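PDB 2CWS: alginate lyase A1-II' from Sphingomonas sp. A1, which probably cleaves the polysaccharide alginate by lyase chemistry, as a family-7 polysaccharide lyase whose catalytic domain makes up this chain. Local coordinates for residues A30-G33 against L34-S38; P76-S79 against K80-W83; A127-D131 against G132-M136; G188-A191 against G192-N195. All blocks are in the same frame, centred on the assembly; numbering follows the deposited sequence.

Contact 1 (A30-G33 against L34-S38); sequences ANLG and LGYTS
Asn31 and Tyr36 meet where the C-terminal end of helix 29-33 closes in a Schellman motif. Gly35 is the first residue with non-helical backbone angles. Its phi is positive, at 102°, and a side chain there would press on the carbonyl oxygen of Leu34, which favours glycine.

Backbone bonds make the cap. Leu34 N reaches back to Ala30 O at 3.0 Å, with a second, weak bond to Asn31 O. The defining bond runs from Tyr36 N to Asn31 O at 3.1 Å and is fairly straight. Gly35 N meets Leu32 O at 3.1 Å, but from above the carbonyl plane and not on a lone pair. A water also donates to Leu32 O and to Tyr36 O, so it bridges the last helical turn and the departing chain.

Side-chain packing lies to two sides of the turn. The Leu34 side chain folds back over Ala30 O, with its branch carbon CG 3.4 Å from that oxygen. Leu34 CD1 lies 3.8 Å from Asn31 OD1. The apolar pair is on the interior side, where Leu32 CD2 lies 4.1 Å from Tyr36 CD1 at an oblique angle to the ring. Leu17, Ile27 and Phe41 touch both of these side chains, so the cap seats the helix end on strands 15-18, 26-27 and 41-43.

Polar side chains finish the segment. Tyr36 CG is anti to the backbone N (chi1 172°), and the ring carries its hydroxyl toward Ser38. There Ser38 OG donates to Tyr36 OH at 2.8 Å.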
# COMPACT_ATOMS: atom_id res chain seq x y z
N ALA A 30 17.52 1.82 -5.59
CA ALA A 30 18.96 1.53 -5.38
C ALA A 30 19.39 1.91 -3.99
O ALA A 30 20.16 1.16 -3.35
CB ALA A 30 19.81 2.27 -6.40
N ASN A 31 18.95 3.05 -3.48
CA ASN A 31 19.34 3.45 -2.14
C ASN A 31 18.72 2.57 -1.08
O ASN A 31 19.33 2.30 -0.04
CB ASN A 31 19.08 4.92 -1.90
CG ASN A 31 20.17 5.76 -2.56
OD1 ASN A 31 21.34 5.31 -2.66
ND2 ASN A 31 19.80 6.95 -3.00
N LEU A 32 17.51 2.03 -1.32
CA LEU A 32 16.96 1.05 -0.39
C LEU A 32 17.87 -0.17 -0.34
O LEU A 32 18.16 -0.70 0.73
CB LEU A 32 15.54 0.68 -0.83
CG LEU A 32 14.48 1.78 -0.69
CD1 LEU A 32 13.16 1.31 -1.27
CD2 LEU A 32 14.33 2.24 0.74
N GLY A 33 18.32 -0.62 -1.51
CA GLY A 33 19.21 -1.77 -1.58
C GLY A 33 20.56 -1.56 -0.94
O GLY A 33 21.15 -2.60 -0.51
N LEU A 34 21.03 -0.32 -0.90
CA LEU A 34 22.30 0.04 -0.30
C LEU A 34 22.15 0.28 1.21
O LEU A 34 23.14 0.67 1.84
CB LEU A 34 22.85 1.32 -0.98
CG LEU A 34 23.45 1.00 -2.36
CD1 LEU A 34 23.50 2.24 -3.23
CD2 LEU A 34 24.84 0.41 -2.22
N GLY A 35 20.98 0.08 1.79
CA GLY A 35 20.83 0.05 3.21
C GLY A 35 20.25 1.31 3.83
O GLY A 35 20.50 1.52 5.02
N TYR A 36 19.51 2.10 3.09
CA TYR A 36 18.84 3.24 3.69
C TYR A 36 18.07 2.79 4.95
O TYR A 36 17.32 1.79 4.93
CB TYR A 36 17.84 3.82 2.63
CG TYR A 36 16.98 4.87 3.31
CD1 TYR A 36 15.70 4.56 3.78
CD2 TYR A 36 17.47 6.16 3.47
CE1 TYR A 36 14.91 5.47 4.39
CE2 TYR A 36 16.66 7.12 4.14
CZ TYR A 36 15.40 6.75 4.59
OH TYR A 36 14.60 7.67 5.23
N THR A 37 18.18 3.60 5.98
CA THR A 37 17.39 3.44 7.20
C THR A 37 17.29 4.79 7.87
O THR A 37 18.16 5.63 7.73
CB THR A 37 18.06 2.38 8.11
OG1 THR A 37 17.27 2.14 9.27
CG2 THR A 37 19.42 2.90 8.58
N SER A 38 16.18 5.02 8.58
CA SER A 38 15.95 6.27 9.27
C SER A 38 14.86 6.05 10.33
O SER A 38 14.36 4.93 10.52
CB SER A 38 15.45 7.33 8.29
OG SER A 38 14.14 7.01 7.86
O HOH W 1 17.10 -0.42 3.32

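Contact 2 (P76-S79 against K80-W83); sequences PSNS and KVNW
Asn78 and Val81 are the ends of a type I beta turn in the loop between strands 67-72 and 88-99. The tight part is the turn itself. Val81 N donates to Asn78 O at 3.2 Å. The bond is nearly straight at the hydrogen, 167°, yet the donor sits above the carbonyl plane and not on a lone pair. The Asn78 and Val81 side chains cross at about a right angle, and CG2 of Val81 lies 4.1 Å from Asn78 CB. A chi1 of -180° puts Val81 CG1 opposite its own N and makes CG2 the branch facing Asn78. A water lies 2.9 Å from Asn78 O and 2.8 Å from Val81 O, beside the turn.

The outer side is looser. Lys80 runs out fully extended from the exposed corner of the turn. Ser79 OG makes a weak hydrogen bond to a sulfate ion, probably from the crystallisation liquor. Inward, Asn82 is buried, and Trp83 beyond it stacks on His89 and bonds through NE1 to Glu72.

One backbone hydrogen bond therefore closes the turn, with little apolar packing between the two segments. Ser79 O also takes a weak hydrogen bond from Arg71, which draws the turn to strand 67-72.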
# COMPACT_ATOMS: atom_id res chain seq x y z
N PRO A 76 12.54 0.74 -11.96
CA PRO A 76 13.00 1.61 -10.86
C PRO A 76 13.48 2.95 -11.32
O PRO A 76 13.65 3.85 -10.47
CB PRO A 76 14.11 0.79 -10.16
CG PRO A 76 14.33 -0.42 -10.98
CD PRO A 76 13.29 -0.49 -12.04
N SER A 77 13.69 3.14 -12.62
CA SER A 77 14.14 4.42 -13.18
C SER A 77 13.02 5.18 -13.90
O SER A 77 13.28 6.23 -14.53
CB SER A 77 15.32 4.19 -14.15
OG SER A 77 14.88 3.59 -15.41
N ASN A 78 11.77 4.66 -13.82
CA ASN A 78 10.66 5.39 -14.51
C ASN A 78 9.34 4.98 -13.87
O ASN A 78 8.77 3.95 -14.24
CB ASN A 78 10.62 5.12 -16.01
CG ASN A 78 9.56 5.92 -16.74
OD1 ASN A 78 9.41 5.74 -18.01
ND2 ASN A 78 8.87 6.78 -16.08
N SER A 79 8.84 5.85 -12.97
CA SER A 79 7.56 5.60 -12.30
C SER A 79 6.35 5.61 -13.23
O SER A 79 5.27 5.23 -12.77
CB SER A 79 7.37 6.62 -11.19
OG SER A 79 7.24 7.89 -11.78
N LYS A 80 6.52 5.99 -14.49
CA LYS A 80 5.41 6.02 -15.43
C LYS A 80 5.16 4.64 -16.07
O LYS A 80 4.19 4.51 -16.84
CB LYS A 80 5.65 7.06 -16.52
CG LYS A 80 5.84 8.47 -15.96
CD LYS A 80 6.03 9.50 -17.02
CE LYS A 80 6.24 10.87 -16.43
NZ LYS A 80 6.43 11.93 -17.48
N VAL A 81 5.99 3.64 -15.79
CA VAL A 81 5.81 2.28 -16.28
C VAL A 81 5.03 1.46 -15.26
O VAL A 81 5.52 1.20 -14.17
CB VAL A 81 7.16 1.62 -16.56
CG1 VAL A 81 6.97 0.19 -17.09
CG2 VAL A 81 7.99 2.43 -17.58
N ASN A 82 3.80 1.10 -15.60
CA ASN A 82 2.88 0.47 -14.63
C ASN A 82 2.10 -0.61 -15.37
O ASN A 82 2.27 -0.76 -16.58
CB ASN A 82 1.95 1.54 -13.99
CG ASN A 82 2.79 2.57 -13.26
OD1 ASN A 82 2.98 3.73 -13.79
ND2 ASN A 82 3.39 2.20 -12.18
N TRP A 83 1.28 -1.38 -14.64
CA TRP A 83 0.64 -2.57 -15.23
C TRP A 83 -0.85 -2.35 -15.44
O TRP A 83 -1.45 -1.40 -14.96
CB TRP A 83 0.96 -3.80 -14.40
CG TRP A 83 0.78 -3.70 -12.92
CD1 TRP A 83 1.74 -3.36 -11.99
CD2 TRP A 83 -0.43 -3.94 -12.16
NE1 TRP A 83 1.23 -3.42 -10.71
CE2 TRP A 83 -0.11 -3.76 -10.80
CE3 TRP A 83 -1.74 -4.33 -12.53
CZ2 TRP A 83 -1.06 -3.93 -9.79
CZ3 TRP A 83 -2.67 -4.49 -11.50
CH2 TRP A 83 -2.34 -4.29 -10.16
O HOH W 2 7.88 1.69 -12.71

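Contact 3 (A127-D131 against G132-M136); sequences AVFQD and GQLDM
Phe129 and Leu134 face each other as a non-hydrogen-bonded pair in an antiparallel beta hairpin. Leu134 CD1 approaches the edge of the Phe129 ring, near its plane, and lies 4.2 Å from Phe129 CB. The Leu134 side chain leans across the hairpin, and its CG rests 3.3 Å from Val128 O. On the same face, in one of its two conformers, Met136 bends back and brings SD within 3.6 Å of Ala127 CB.

Val128, Gln130, Gln133 and Asp135 project from the other face. Gln130 also has two conformers. In one of them a water joins Gln130 OE1 to Gln133 NE2, so this bridge is provisional. Val128 and Asp135 pair through two straight backbone bonds; Asp135 N meets Val128 O at 2.8 Å in the carbonyl plane. At the turn, Gln130 N bonds to Gln133 O at 2.9 Å. Gly132 has a positive phi, 129°, where a side chain would strike Asp131 O.

The Asp135 carboxylate leaves the hairpin for His150 ND1 and Asn151 N, and Asp131 OD1 takes Leu158 N. The hairpin fills its place in the larger sheet between strands 106-114 and 148-154. Ala127, Phe129 and Met136 pack inward on strand 162-169 of the second sheet.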
# COMPACT_ATOMS: atom_id res chain seq x y z
N ALA A 127 -6.24 -1.25 1.77
CA ALA A 127 -6.33 -2.18 2.90
C ALA A 127 -6.30 -1.35 4.16
O ALA A 127 -5.24 -0.88 4.59
CB ALA A 127 -5.20 -3.20 2.80
N VAL A 128 -7.49 -1.13 4.74
CA VAL A 128 -7.67 -0.23 5.88
C VAL A 128 -7.68 -1.00 7.17
O VAL A 128 -8.59 -1.81 7.42
CB VAL A 128 -8.99 0.54 5.73
CG1 VAL A 128 -9.16 1.51 6.90
CG2 VAL A 128 -9.07 1.27 4.38
N PHE A 129 -6.65 -0.78 8.00
CA PHE A 129 -6.49 -1.46 9.27
C PHE A 129 -7.09 -0.63 10.38
O PHE A 129 -6.76 0.54 10.55
CB PHE A 129 -5.00 -1.73 9.55
CG PHE A 129 -4.81 -2.41 10.90
CD1 PHE A 129 -4.71 -1.71 12.09
CD2 PHE A 129 -4.75 -3.79 10.94
CE1 PHE A 129 -4.63 -2.36 13.28
CE2 PHE A 129 -4.65 -4.45 12.15
CZ PHE A 129 -4.62 -3.72 13.35
N GLN A 130 -7.90 -1.33 11.21
CA GLN A 130 -8.33 -0.87 12.55
C GLN A 130 -8.08 -2.01 13.52
O GLN A 130 -7.97 -3.17 13.13
CB GLN A 130 -9.75 -0.38 12.59
CG GLN A 130 -9.83 0.68 11.47
CD GLN A 130 -11.04 1.51 11.70
OE1 GLN A 130 -12.14 1.12 11.24
NE2 GLN A 130 -10.91 2.64 12.39
N ASP A 131 -7.99 -1.65 14.83
CA ASP A 131 -7.74 -2.68 15.84
C ASP A 131 -8.98 -3.53 16.08
O ASP A 131 -9.82 -3.24 16.92
CB ASP A 131 -7.28 -1.97 17.10
CG ASP A 131 -6.98 -2.90 18.27
OD1 ASP A 131 -6.93 -4.11 18.06
OD2 ASP A 131 -6.75 -2.35 19.37
N GLY A 132 -9.08 -4.60 15.32
CA GLY A 132 -10.20 -5.53 15.39
C GLY A 132 -10.85 -5.82 14.02
O GLY A 132 -11.66 -6.76 13.96
N GLN A 133 -10.49 -5.06 12.97
CA GLN A 133 -11.08 -5.35 11.67
C GLN A 133 -10.18 -4.72 10.59
O GLN A 133 -9.69 -3.60 10.76
CB GLN A 133 -12.47 -4.72 11.63
CG GLN A 133 -12.92 -4.34 10.28
CD GLN A 133 -14.28 -3.71 10.23
OE1 GLN A 133 -15.29 -4.41 10.40
NE2 GLN A 133 -14.32 -2.38 10.01
N LEU A 134 -10.00 -5.46 9.50
CA LEU A 134 -9.41 -4.85 8.31
C LEU A 134 -10.49 -4.78 7.25
O LEU A 134 -11.32 -5.70 7.10
CB LEU A 134 -8.20 -5.64 7.84
CG LEU A 134 -7.42 -4.86 6.73
CD1 LEU A 134 -5.93 -4.88 6.98
CD2 LEU A 134 -7.83 -5.47 5.39
N ASP A 135 -10.54 -3.68 6.52
CA ASP A 135 -11.50 -3.45 5.45
C ASP A 135 -10.72 -3.30 4.15
O ASP A 135 -9.99 -2.32 3.99
CB ASP A 135 -12.28 -2.19 5.76
CG ASP A 135 -13.34 -1.83 4.74
OD1 ASP A 135 -13.60 -2.57 3.78
OD2 ASP A 135 -13.91 -0.71 4.96
N MET A 136 -10.84 -4.28 3.26
CA MET A 136 -10.27 -4.14 1.91
C MET A 136 -11.28 -3.41 1.06
O MET A 136 -12.24 -4.00 0.56
CB MET A 136 -10.19 -5.54 1.25
CG MET A 136 -8.96 -6.25 1.78
SD MET A 136 -7.41 -5.57 1.17
CE MET A 136 -6.50 -7.11 1.10
O HOH W 3 -12.17 -0.91 9.21

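Contact 4 (G188-A191 against G192-N195); sequences GKDA and GWKN
The backbone leaves helix 186-189 at Asp190 and goes straight into a 3-10 turn, with Trp193 N bonded to Asp190 O at 3.0 Å and Lys194 N to Ala191 O at 2.9 Å. Both donors stand above the carbonyl planes, off the lone pairs. A further bond, Asn195 N to Gly192 O, continues the turn.

The Asp190 side chain forms an Asx turn at the start of the 3-10 segment. A chi1 of 177° swings the carboxylate away from its own N-H and toward Gly192. OD2 accepts from Gly192 N at 2.8 Å, and the N-H comes from above the carboxylate plane, 67° out of it. OD1 is held by Ser142 N, so the two oxygens tie the turn to a neighbouring loop.

The Trp193 indole packs inward from the turn. Its CD1 is 3.2 Å from Asp190 O, which sits at the ring edge near the ring plane. The same CD1 is 3.8 Å from Asp190 CB. NE1 donates to Gln140 O, and the indole meets Phe186 edge-to-face. Lys194 takes the outer side, and its CB passes 3.3 Å from Ala191 O before the chain runs out extended.

Backbone N-H groups satisfy both carboxylate oxygens of Asp190. This would probably favour its charged form. The buried indole N-H of Trp193 likewise has a carbonyl partner.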
# COMPACT_ATOMS: atom_id res chain seq x y z
N GLY A 188 -15.99 -4.68 -14.47
CA GLY A 188 -17.41 -4.89 -14.71
C GLY A 188 -18.25 -3.78 -14.13
O GLY A 188 -19.38 -3.52 -14.63
N LYS A 189 -17.80 -3.10 -13.09
CA LYS A 189 -18.53 -1.93 -12.55
C LYS A 189 -18.36 -0.71 -13.42
O LYS A 189 -19.35 -0.01 -13.67
CB LYS A 189 -18.05 -1.62 -11.14
CG LYS A 189 -18.76 -0.45 -10.49
CD LYS A 189 -20.27 -0.60 -10.36
CE LYS A 189 -20.91 0.55 -9.59
NZ LYS A 189 -22.42 0.15 -9.58
N ASP A 190 -17.14 -0.48 -13.92
CA ASP A 190 -16.84 0.67 -14.75
C ASP A 190 -15.77 0.29 -15.73
O ASP A 190 -14.59 0.14 -15.39
CB ASP A 190 -16.40 1.82 -13.86
CG ASP A 190 -16.00 3.06 -14.64
OD1 ASP A 190 -15.39 3.96 -14.00
OD2 ASP A 190 -16.31 3.16 -15.83
N ALA A 191 -16.15 0.23 -17.02
CA ALA A 191 -15.17 -0.09 -18.04
C ALA A 191 -14.08 0.98 -18.15
O ALA A 191 -13.04 0.72 -18.76
CB ALA A 191 -15.82 -0.28 -19.40
N GLY A 192 -14.34 2.15 -17.57
CA GLY A 192 -13.25 3.16 -17.57
C GLY A 192 -12.03 2.73 -16.81
O GLY A 192 -10.96 3.32 -17.02
N TRP A 193 -12.10 1.73 -15.95
CA TRP A 193 -10.86 1.23 -15.33
C TRP A 193 -9.91 0.64 -16.37
O TRP A 193 -8.72 0.55 -16.10
CB TRP A 193 -11.18 0.20 -14.27
CG TRP A 193 -11.78 0.68 -12.98
CD1 TRP A 193 -13.08 0.46 -12.60
CD2 TRP A 193 -11.15 1.42 -11.93
NE1 TRP A 193 -13.32 1.03 -11.35
CE2 TRP A 193 -12.12 1.62 -10.94
CE3 TRP A 193 -9.86 1.93 -11.74
CZ2 TRP A 193 -11.87 2.30 -9.74
CZ3 TRP A 193 -9.62 2.61 -10.54
CH2 TRP A 193 -10.59 2.81 -9.57
N LYS A 194 -10.38 0.29 -17.56
CA LYS A 194 -9.46 -0.16 -18.59
C LYS A 194 -8.61 0.98 -19.13
O LYS A 194 -7.63 0.69 -19.82
CB LYS A 194 -10.23 -0.79 -19.77
CG LYS A 194 -10.98 -2.08 -19.42
CD LYS A 194 -11.66 -2.62 -20.66
CE LYS A 194 -12.55 -3.81 -20.39
NZ LYS A 194 -13.03 -4.44 -21.67
N ASN A 195 -8.95 2.24 -18.83
CA ASN A 195 -8.16 3.40 -19.28
C ASN A 195 -7.19 3.90 -18.23
O ASN A 195 -6.63 4.99 -18.39
CB ASN A 195 -9.12 4.54 -19.65
CG ASN A 195 -9.97 4.15 -20.88
OD1 ASN A 195 -9.46 3.50 -21.79
ND2 ASN A 195 -11.24 4.55 -20.84

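From the N terminus, contact 1 ends helix 29-33 and sends the chain to strand 41-43. Contact 2 turns the loop between strands 67-72 and 88-99, so it lies between the two sheets in sequence. Contact 3 closes the hairpin of strands 120-130 and 133-139 in the larger sheet. Contact 4 follows helix 186-189 and leads from strand 180-185, an edge of the other sheet, to strand 197-202 of the larger one. The four run in series; none nests or crosses. Contacts 1 and 4 have centres about 37 Å apart, on opposite sides of the chain's centre. Together they mark turns around one concanavalin-like beta sandwich.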